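Local coordinates for D-aminoacid aminotransferase-like PLP-dependent enzyme (Haemophilus somnus, PDB 3CEB), which is a putative 4-amino-4-deoxychorismate lyase, a pyridoxal-phosphate enzyme of the class IV aminotransferase family that probably releases pyruvate from aminodeoxychorismate to give 4-aminobenzoate, at residues P37-Q42 with Y70-Y75; N112-K117 with D121-I126; N145-P150 with E184-N189. One frame throughout, in Å; residues are numbered along the deposited sequence.

Contact 1. Residues P37-Q42 with Y70-Y75; sequences PKMKLQ and YNHHDY. With SO4 (sulfate ion), chain B.
The imidazole of His72 has Met39, a selenomethionine, over one face and CB of His73 over the opposite face, both displaced toward the rim, while Leu41 and a sulfate ion stand at its edge. Over the Met39 face, SE is 4.3 Å from the centroid of the His72 ring and 20° off the ring normal, a sulfur-aromatic type of contact. The terminal methyl adds a CH-pi contact, Met39 CE sitting 3.9 Å from the same His72 centroid; the bend at chi3 (83°) lets selenium and methyl both lie over the ring. At the rim, Leu41 CD2 meets His72 CD2 at 3.6 Å, while Leu41 CD1 rests near His72 CB. The sulfate is probably from the crystallisation liquor. His72 ND1 approaches its O1 at 2.5 Å, too short to be taken at face value. The backbone N of His72 gives the same O1 a bond of 3.1 Å. Asn71 closes the turn on its own segment, OD1 accepting from His73 N at 3.0 Å in an Asx turn and also from Asp74 N. Tyr36 OH also binds the sulfate. This surface contact joins the loop between helices 21-35 and 46-51 to the hairpin turn between antiparallel strands 63-70 and 75-82, with Leu41 also resting on Leu32 of helix 21-35.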
loop_
_atom_site.group_PDB
_atom_site.type_symbol
_atom_site.label_atom_id
_atom_site.label_comp_id
_atom_site.label_asym_id
_atom_site.label_seq_id
_atom_site.Cartn_x
_atom_site.Cartn_y
_atom_site.Cartn_z
ATOM N N PRO A 37 18.356 0.079 -12.141
ATOM C CA PRO A 37 18.498 0.589 -13.496
ATOM C C PRO A 37 19.791 0.066 -14.169
ATOM O O PRO A 37 20.776 -0.314 -13.502
ATOM C CB PRO A 37 18.591 2.091 -13.252
ATOM C CG PRO A 37 19.450 2.175 -11.969
ATOM C CD PRO A 37 18.880 1.035 -11.128
ATOM N N LYS A 38 19.786 0.029 -15.489
ATOM C CA LYS A 38 20.995 -0.382 -16.251
ATOM C C LYS A 38 21.084 -1.928 -16.224
ATOM O O LYS A 38 21.864 -2.513 -16.957
ATOM C CB LYS A 38 22.266 0.288 -15.681
HETATM N N MSE A 39 20.243 -2.600 -15.435
HETATM C CA MSE A 39 20.302 -4.061 -15.396
HETATM C C MSE A 39 19.273 -4.668 -16.329
HETATM O O MSE A 39 18.213 -4.116 -16.477
HETATM C CB MSE A 39 20.047 -4.597 -13.981
HETATM C CG MSE A 39 21.182 -4.384 -13.009
HETATM SE SE MSE A 39 21.028 -5.624 -11.521
HETATM C CE MSE A 39 21.852 -7.197 -12.336
ATOM N N LYS A 40 19.554 -5.814 -16.927
ATOM C CA LYS A 40 18.550 -6.447 -17.769
ATOM C C LYS A 40 17.915 -7.632 -17.068
ATOM O O LYS A 40 18.412 -8.732 -17.169
ATOM C CB LYS A 40 19.143 -6.849 -19.128
ATOM C CG LYS A 40 19.063 -5.642 -20.137
ATOM C CD LYS A 40 20.210 -5.558 -21.152
ATOM C CE LYS A 40 21.584 -5.316 -20.509
ATOM N NZ LYS A 40 22.687 -5.780 -21.434
ATOM N N LEU A 41 16.782 -7.414 -16.410
ATOM C CA LEU A 41 16.188 -8.464 -15.572
ATOM C C LEU A 41 15.111 -9.323 -16.200
ATOM O O LEU A 41 14.545 -8.959 -17.188
ATOM C CB LEU A 41 15.608 -7.804 -14.328
ATOM C CG LEU A 41 16.639 -7.040 -13.499
ATOM C CD1 LEU A 41 15.975 -6.596 -12.248
ATOM C CD2 LEU A 41 17.947 -7.883 -13.194
ATOM N N GLN A 42 14.818 -10.469 -15.612
ATOM C CA GLN A 42 13.662 -11.283 -16.071
ATOM C C GLN A 42 12.652 -11.262 -14.978
ATOM O O GLN A 42 12.778 -11.995 -14.050
ATOM C CB GLN A 42 14.034 -12.749 -16.206
ATOM C CG GLN A 42 15.480 -12.957 -16.607
ATOM C CD GLN A 42 15.643 -12.830 -18.098
ATOM O OE1 GLN A 42 15.107 -13.675 -18.836
ATOM N NE2 GLN A 42 16.366 -11.775 -18.570
ATOM N N TYR A 70 11.262 -9.414 -2.669
ATOM C CA TYR A 70 12.121 -9.753 -3.797
ATOM C C TYR A 70 13.365 -8.890 -3.921
ATOM O O TYR A 70 13.476 -7.844 -3.267
ATOM C CB TYR A 70 11.343 -9.668 -5.101
ATOM C CG TYR A 70 10.766 -8.304 -5.351
ATOM C CD1 TYR A 70 9.604 -7.904 -4.751
ATOM C CD2 TYR A 70 11.395 -7.422 -6.196
ATOM C CE1 TYR A 70 9.064 -6.618 -4.989
ATOM C CE2 TYR A 70 10.873 -6.133 -6.453
ATOM C CZ TYR A 70 9.722 -5.733 -5.860
ATOM O OH TYR A 70 9.230 -4.463 -6.135
ATOM N N ASN A 71 14.303 -9.387 -4.731
ATOM C CA ASN A 71 15.405 -8.589 -5.207
ATOM C C ASN A 71 15.505 -8.740 -6.691
ATOM O O ASN A 71 14.509 -9.061 -7.346
ATOM C CB ASN A 71 16.727 -8.913 -4.559
ATOM C CG ASN A 71 17.043 -10.358 -4.540
ATOM O OD1 ASN A 71 16.896 -11.067 -5.511
ATOM N ND2 ASN A 71 17.500 -10.801 -3.413
ATOM N N HIS A 72 16.681 -8.506 -7.264
ATOM C CA HIS A 72 16.778 -8.593 -8.756
ATOM C C HIS A 72 16.711 -10.004 -9.317
ATOM O O HIS A 72 16.533 -10.169 -10.514
ATOM C CB HIS A 72 18.009 -7.875 -9.320
ATOM C CG HIS A 72 19.237 -8.729 -9.437
ATOM N ND1 HIS A 72 20.149 -8.854 -8.421
ATOM C CD2 HIS A 72 19.750 -9.418 -10.484
ATOM C CE1 HIS A 72 21.150 -9.619 -8.824
ATOM N NE2 HIS A 72 20.940 -9.963 -10.077
ATOM N N HIS A 73 16.811 -11.034 -8.487
ATOM C CA HIS A 73 16.814 -12.369 -9.071
ATOM C C HIS A 73 16.106 -13.476 -8.284
ATOM O O HIS A 73 16.103 -14.607 -8.706
ATOM C CB HIS A 73 18.252 -12.806 -9.270
ATOM C CG HIS A 73 18.897 -13.201 -7.995
ATOM N ND1 HIS A 73 19.113 -14.524 -7.649
ATOM C CD2 HIS A 73 19.289 -12.455 -6.939
ATOM C CE1 HIS A 73 19.655 -14.568 -6.446
ATOM N NE2 HIS A 73 19.762 -13.329 -5.988
ATOM N N ASP A 74 15.521 -13.162 -7.142
ATOM C CA ASP A 74 14.872 -14.182 -6.318
ATOM C C ASP A 74 13.753 -13.535 -5.529
ATOM O O ASP A 74 13.615 -12.315 -5.502
ATOM C CB ASP A 74 15.886 -14.766 -5.373
ATOM C CG ASP A 74 15.474 -16.090 -4.758
ATOM O OD1 ASP A 74 14.499 -16.761 -5.154
ATOM O OD2 ASP A 74 16.222 -16.505 -3.862
ATOM N N TYR A 75 12.961 -14.359 -4.872
ATOM C CA TYR A 75 11.808 -13.871 -4.133
ATOM C C TYR A 75 11.544 -14.870 -3.014
ATOM O O TYR A 75 12.073 -15.981 -3.022
ATOM C CB TYR A 75 10.580 -13.723 -5.047
ATOM C CG TYR A 75 10.008 -15.051 -5.468
ATOM C CD1 TYR A 75 9.093 -15.713 -4.664
ATOM C CD2 TYR A 75 10.432 -15.677 -6.644
ATOM C CE1 TYR A 75 8.559 -16.970 -5.027
ATOM C CE2 TYR A 75 9.950 -16.958 -7.004
ATOM C CZ TYR A 75 8.989 -17.598 -6.197
ATOM O OH TYR A 75 8.478 -18.837 -6.551
HETATM S S SO4 B . 20.002 -7.324 -4.950
HETATM O O1 SO4 B . 19.481 -7.901 -6.203
HETATM O O2 SO4 B . 21.050 -6.374 -5.219
HETATM O O3 SO4 B . 19.044 -6.558 -4.164
HETATM O O4 SO4 B . 20.474 -8.455 -4.175
#

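Contact 2. Residues N112-K117 with D121-I126; sequences NLLKQK and DEIMII
Apolar helix-to-strand packing brings Leu113 and Leu114 of helix 108-114 against Ile123 of strand 122-127, in a partly buried part of the fold. The nearest CA pair is Lys117 and Ile123, 5.6 Å apart. Ile123 is the hub: its CD1 reaches Leu113 CB at 3.5 Å, and its CG2 meets Lys117 CB at 3.8 Å. With CG1 between the backbone N and the carbonyl carbon (chi1 63°), the CD1 branch goes to Leu113 and CG2, beside the N, to Lys117. Farther along the strand, Leu113 CD1 touches Ile125 CD1 more loosely, at 4.3 Å. Toward the start of segment 121-126, Leu114 CD1 sits across the end of Glu122, 3.3 Å from OE2 and nearly as close to OE1. That carboxylate is buried, but OE2 accepts Ile123 N at 2.9 Å, on its anti side and 30° out of plane, and also Ser135 N. Two bonds to main-chain nitrogens therefore hold it beside the leucine methyl. Val93 of the parallel neighbour strand 90-94 touches both Leu113 and Ile123. Strands 90-94 and 122-127, with helix 108-114 between them in sequence and packed against both, form a beta-alpha-beta crossover.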
loop_
_atom_site.group_PDB
_atom_site.type_symbol
_atom_site.label_atom_id
_atom_site.label_comp_id
_atom_site.label_asym_id
_atom_site.label_seq_id
_atom_site.Cartn_x
_atom_site.Cartn_y
_atom_site.Cartn_z
ATOM N N ASN A 112 8.987 4.206 13.096
ATOM C CA ASN A 112 9.251 5.238 14.101
ATOM C C ASN A 112 8.223 6.367 14.080
ATOM O O ASN A 112 7.913 6.925 15.108
ATOM C CB ASN A 112 10.650 5.793 13.965
ATOM C CG ASN A 112 11.681 4.805 14.430
ATOM O OD1 ASN A 112 11.421 4.024 15.366
ATOM N ND2 ASN A 112 12.865 4.812 13.790
ATOM N N LEU A 113 7.705 6.700 12.907
ATOM C CA LEU A 113 6.665 7.707 12.790
ATOM C C LEU A 113 5.397 7.160 13.424
ATOM O O LEU A 113 4.750 7.830 14.189
ATOM C CB LEU A 113 6.414 8.100 11.333
ATOM C CG LEU A 113 7.616 8.863 10.751
ATOM C CD1 LEU A 113 7.369 9.302 9.323
ATOM C CD2 LEU A 113 7.983 10.038 11.668
ATOM N N LEU A 114 5.083 5.905 13.145
ATOM C CA LEU A 114 3.877 5.266 13.698
ATOM C C LEU A 114 3.862 5.284 15.214
ATOM O O LEU A 114 2.805 5.323 15.784
ATOM C CB LEU A 114 3.767 3.814 13.243
ATOM C CG LEU A 114 2.488 3.042 13.583
ATOM C CD1 LEU A 114 1.264 3.702 12.980
ATOM C CD2 LEU A 114 2.666 1.593 13.067
ATOM N N LYS A 115 5.028 5.251 15.845
ATOM C CA LYS A 115 5.103 5.286 17.313
ATOM C C LYS A 115 4.538 6.566 17.847
ATOM O O LYS A 115 4.265 6.665 19.008
ATOM C CB LYS A 115 6.536 5.154 17.849
ATOM C CG LYS A 115 7.111 3.791 17.694
ATOM C CD LYS A 115 8.501 3.711 18.305
ATOM C CE LYS A 115 9.246 2.449 17.812
ATOM N NZ LYS A 115 10.651 2.513 18.333
ATOM N N GLN A 116 4.373 7.554 16.993
ATOM C CA GLN A 116 3.821 8.839 17.435
ATOM C C GLN A 116 2.285 8.878 17.402
ATOM O O GLN A 116 1.688 9.925 17.616
ATOM C CB GLN A 116 4.356 9.970 16.561
ATOM C CG GLN A 116 5.803 10.292 16.840
ATOM C CD GLN A 116 6.385 11.258 15.828
ATOM O OE1 GLN A 116 5.825 12.336 15.561
ATOM N NE2 GLN A 116 7.513 10.878 15.250
ATOM N N LYS A 117 1.635 7.753 17.149
ATOM C CA LYS A 117 0.174 7.784 16.943
ATOM C C LYS A 117 -0.626 8.079 18.207
ATOM O O LYS A 117 -1.760 8.512 18.139
ATOM C CB LYS A 117 -0.323 6.473 16.335
ATOM C CG LYS A 117 -0.323 5.280 17.274
ATOM C CD LYS A 117 -0.688 4.045 16.472
ATOM C CE LYS A 117 -0.117 2.749 17.055
ATOM N NZ LYS A 117 -0.718 2.359 18.352
ATOM N N ASP A 121 -5.567 5.397 15.780
ATOM C CA ASP A 121 -5.426 4.086 15.178
ATOM C C ASP A 121 -4.261 4.030 14.216
ATOM O O ASP A 121 -3.846 2.955 13.811
ATOM C CB ASP A 121 -6.636 3.725 14.356
ATOM C CG ASP A 121 -7.846 3.549 15.162
ATOM O OD1 ASP A 121 -7.735 3.096 16.307
ATOM O OD2 ASP A 121 -8.926 3.816 14.600
ATOM N N GLU A 122 -3.762 5.177 13.796
ATOM C CA GLU A 122 -2.716 5.181 12.803
ATOM C C GLU A 122 -2.275 6.635 12.582
ATOM O O GLU A 122 -2.658 7.534 13.357
ATOM C CB GLU A 122 -3.256 4.397 11.603
ATOM C CG GLU A 122 -2.491 4.257 10.330
ATOM C CD GLU A 122 -1.066 3.781 10.372
ATOM O OE1 GLU A 122 -0.733 2.579 10.430
ATOM O OE2 GLU A 122 -0.252 4.661 10.152
ATOM N N ILE A 123 -1.411 6.889 11.605
ATOM C CA ILE A 123 -0.876 8.242 11.459
ATOM C C ILE A 123 -1.209 8.789 10.100
ATOM O O ILE A 123 -1.747 8.091 9.247
ATOM C CB ILE A 123 0.663 8.362 11.703
ATOM C CG1 ILE A 123 1.464 7.552 10.666
ATOM C CG2 ILE A 123 0.998 7.932 13.106
ATOM C CD1 ILE A 123 2.986 7.621 10.811
HETATM N N MSE A 124 -0.855 10.045 9.911
HETATM C CA MSE A 124 -1.105 10.740 8.679
HETATM C C MSE A 124 0.111 11.623 8.436
HETATM O O MSE A 124 0.361 12.570 9.165
HETATM C CB MSE A 124 -2.391 11.534 8.846
HETATM C CG MSE A 124 -2.731 12.408 7.684
HETATM SE SE MSE A 124 -4.503 13.180 7.831
HETATM C CE MSE A 124 -5.436 11.621 7.217
ATOM N N ILE A 125 0.921 11.250 7.452
ATOM C CA ILE A 125 2.203 11.907 7.242
ATOM C C ILE A 125 2.074 13.186 6.417
ATOM O O ILE A 125 1.683 13.170 5.234
ATOM C CB ILE A 125 3.201 10.957 6.580
ATOM C CG1 ILE A 125 3.430 9.714 7.468
ATOM C CG2 ILE A 125 4.521 11.680 6.340
ATOM C CD1 ILE A 125 4.047 8.561 6.771
ATOM N N ILE A 126 2.427 14.286 7.064
ATOM C CA ILE A 126 2.437 15.585 6.458
ATOM C C ILE A 126 3.860 15.896 6.049
ATOM O O ILE A 126 4.735 16.120 6.894
ATOM C CB ILE A 126 1.944 16.650 7.443
ATOM C CG1 ILE A 126 0.612 16.188 8.035
ATOM C CG2 ILE A 126 1.816 17.991 6.752
ATOM C CD1 ILE A 126 -0.369 15.804 6.964
#

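Contact 3. Residues N145-P150 with E184-N189; sequences NQWITP and EIRLIN
Trp147 presents the far end of its six-membered ring to Arg186, whose guanidinium is turned 67° from the indole plane. The contact is steep rather than a parallel stack: Trp147 CZ2 lies 3.7 Å above the guanidinium plane, over its centre. Trp147 CH2 is 3.5 Å from Arg186 NE. The carboxylate of Glu184 is also strongly inclined to the indole, by 73°. Its CD lies 3.8 Å from Trp147 CH2, and OE2 is near the ring plane at the edge. Glu184 and Arg186 are bound to each other in a side-on salt bridge through a single oxygen. Arg186 NE donates to Glu184 OE2 at 2.8 Å. Arg186 NH2 reaches the same Glu184 OE2 at 3.1 Å, from the same face of the carboxylate. The oxygen is almost in the guanidinium plane, so the two bonds fix the turn of the guanidinium, with one of its faces toward Trp147 CZ2 and CH2. An extended Glu184 chain, with CG anti to the backbone N (chi1 -175°), carries the acid out to this position; its other oxygen, OE1, pairs with Arg142. Strand 138-143 separates 146-150 from 185-188 in one mixed sheet, so the arrangement is a cross-strand surface cluster of an aromatic ring and an ion pair, bridging non-adjacent strands.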
loop_
_atom_site.group_PDB
_atom_site.type_symbol
_atom_site.label_atom_id
_atom_site.label_comp_id
_atom_site.label_asym_id
_atom_site.label_seq_id
_atom_site.Cartn_x
_atom_site.Cartn_y
_atom_site.Cartn_z
ATOM N N ASN A 145 -20.259 13.323 -1.411
ATOM C CA ASN A 145 -20.418 11.907 -1.480
ATOM C C ASN A 145 -19.305 11.276 -2.208
ATOM O O ASN A 145 -19.465 10.204 -2.678
ATOM C CB ASN A 145 -21.716 11.566 -2.153
ATOM C CG ASN A 145 -22.824 11.472 -1.169
ATOM O OD1 ASN A 145 -23.748 12.298 -1.162
ATOM N ND2 ASN A 145 -22.715 10.497 -0.267
ATOM N N GLN A 146 -18.175 11.962 -2.274
ATOM C CA GLN A 146 -17.007 11.495 -3.004
ATOM C C GLN A 146 -15.878 11.222 -2.078
ATOM O O GLN A 146 -15.847 11.760 -0.989
ATOM C CB GLN A 146 -16.537 12.552 -4.005
ATOM C CG GLN A 146 -17.304 12.506 -5.294
ATOM C CD GLN A 146 -17.112 13.740 -6.195
ATOM O OE1 GLN A 146 -16.776 14.824 -5.720
ATOM N NE2 GLN A 146 -17.347 13.569 -7.499
ATOM N N TRP A 147 -14.945 10.397 -2.535
ATOM C CA TRP A 147 -13.714 10.149 -1.830
ATOM C C TRP A 147 -12.537 10.689 -2.626
ATOM O O TRP A 147 -12.318 10.319 -3.767
ATOM C CB TRP A 147 -13.494 8.657 -1.602
ATOM C CG TRP A 147 -14.404 8.013 -0.610
ATOM C CD1 TRP A 147 -15.492 7.252 -0.888
ATOM C CD2 TRP A 147 -14.288 8.037 0.806
ATOM N NE1 TRP A 147 -16.070 6.812 0.264
ATOM C CE2 TRP A 147 -15.344 7.271 1.323
ATOM C CE3 TRP A 147 -13.389 8.614 1.687
ATOM C CZ2 TRP A 147 -15.541 7.092 2.679
ATOM C CZ3 TRP A 147 -13.576 8.429 3.030
ATOM C CH2 TRP A 147 -14.654 7.676 3.520
ATOM N N ILE A 148 -11.784 11.569 -1.983
ATOM C CA ILE A 148 -10.634 12.241 -2.571
ATOM C C ILE A 148 -9.356 11.684 -1.964
ATOM O O ILE A 148 -9.264 11.480 -0.758
ATOM C CB ILE A 148 -10.686 13.783 -2.316
ATOM C CG1 ILE A 148 -11.830 14.451 -3.072
ATOM C CG2 ILE A 148 -9.384 14.469 -2.773
ATOM C CD1 ILE A 148 -13.121 13.855 -2.834
ATOM N N THR A 149 -8.363 11.424 -2.802
ATOM C CA THR A 149 -7.060 10.974 -2.315
ATOM C C THR A 149 -5.999 11.946 -2.814
ATOM O O THR A 149 -6.177 12.526 -3.881
ATOM C CB THR A 149 -6.775 9.517 -2.788
ATOM O OG1 THR A 149 -5.681 8.979 -2.058
ATOM C CG2 THR A 149 -6.501 9.433 -4.308
ATOM N N PRO A 150 -4.886 12.109 -2.068
ATOM C CA PRO A 150 -3.798 13.021 -2.438
ATOM C C PRO A 150 -3.153 12.691 -3.764
ATOM O O PRO A 150 -2.782 11.531 -3.991
ATOM C CB PRO A 150 -2.784 12.795 -1.324
ATOM C CG PRO A 150 -3.584 12.314 -0.205
ATOM C CD PRO A 150 -4.677 11.537 -0.730
ATOM N N GLU A 184 -14.387 12.946 6.860
ATOM C CA GLU A 184 -14.055 11.611 7.308
ATOM C C GLU A 184 -12.780 11.183 6.633
ATOM O O GLU A 184 -12.544 11.581 5.503
ATOM C CB GLU A 184 -15.173 10.653 6.910
ATOM C CG GLU A 184 -14.991 9.241 7.433
ATOM C CD GLU A 184 -16.083 8.262 7.004
ATOM O OE1 GLU A 184 -17.148 8.672 6.529
ATOM O OE2 GLU A 184 -15.868 7.044 7.152
ATOM N N ILE A 185 -11.973 10.387 7.335
ATOM C CA ILE A 185 -10.687 9.896 6.853
ATOM C C ILE A 185 -10.644 8.386 6.921
ATOM O O ILE A 185 -11.102 7.792 7.895
ATOM C CB ILE A 185 -9.490 10.371 7.750
ATOM C CG1 ILE A 185 -9.568 11.882 8.037
ATOM C CG2 ILE A 185 -8.132 9.965 7.115
ATOM C CD1 ILE A 185 -8.391 12.418 8.791
ATOM N N ARG A 186 -10.088 7.748 5.903
ATOM C CA ARG A 186 -9.913 6.306 5.951
ATOM C C ARG A 186 -8.647 5.877 5.276
ATOM O O ARG A 186 -8.053 6.636 4.504
ATOM C CB ARG A 186 -11.066 5.565 5.292
ATOM C CG ARG A 186 -12.292 5.509 6.138
ATOM C CD ARG A 186 -13.252 4.518 5.542
ATOM N NE ARG A 186 -14.644 4.932 5.719
ATOM C CZ ARG A 186 -15.691 4.294 5.187
ATOM N NH1 ARG A 186 -15.480 3.198 4.453
ATOM N NH2 ARG A 186 -16.939 4.752 5.386
ATOM N N LEU A 187 -8.206 4.674 5.585
ATOM C CA LEU A 187 -7.102 4.104 4.890
ATOM C C LEU A 187 -7.431 3.133 3.778
ATOM O O LEU A 187 -8.403 2.467 3.809
ATOM C CB LEU A 187 -6.033 3.612 5.851
ATOM C CG LEU A 187 -6.034 2.282 6.565
ATOM C CD1 LEU A 187 -6.017 1.144 5.661
ATOM C CD2 LEU A 187 -4.850 2.271 7.380
ATOM N N ILE A 188 -6.616 3.105 2.762
ATOM C CA ILE A 188 -6.753 2.076 1.725
ATOM C C ILE A 188 -5.385 1.404 1.471
ATOM O O ILE A 188 -4.333 2.053 1.490
ATOM C CB ILE A 188 -7.280 2.626 0.368
ATOM C CG1 ILE A 188 -6.396 3.767 -0.122
ATOM C CG2 ILE A 188 -8.735 3.040 0.413
ATOM C CD1 ILE A 188 -6.733 4.155 -1.595
ATOM N N ASN A 189 -5.401 0.095 1.276
ATOM C CA ASN A 189 -4.205 -0.576 0.819
ATOM C C ASN A 189 -4.607 -1.949 0.310
ATOM O O ASN A 189 -5.822 -2.237 0.189
ATOM C CB ASN A 189 -3.088 -0.634 1.885
ATOM C CG ASN A 189 -3.497 -1.410 3.130
ATOM O OD1 ASN A 189 -4.475 -2.166 3.129
ATOM N ND2 ASN A 189 -2.732 -1.245 4.182
#

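Overall arrangement
Contacts 2 and 3 are neighbours, with centres 17 Å apart, and they meet through side chains: Glu122 CG is 4.3 Å from Leu187 CD2. Met124 also approaches Ile185, but it has two conformers and the distance is doubtful. Thus strand 122-127, packed by helix 108-114 in contact 2, also touches strand 185-188, an outermost strand within this chain of the mixed sheet in contact 3. Contact 1 stands apart, its nearest atoms about 19 Å from those of contact 2 and about 15 Å from those of contact 3, and it lies across the chain's centre from contact 3. The cofactor is carried as a Schiff base on Lys103, between contacts 1 and 2 in sequence.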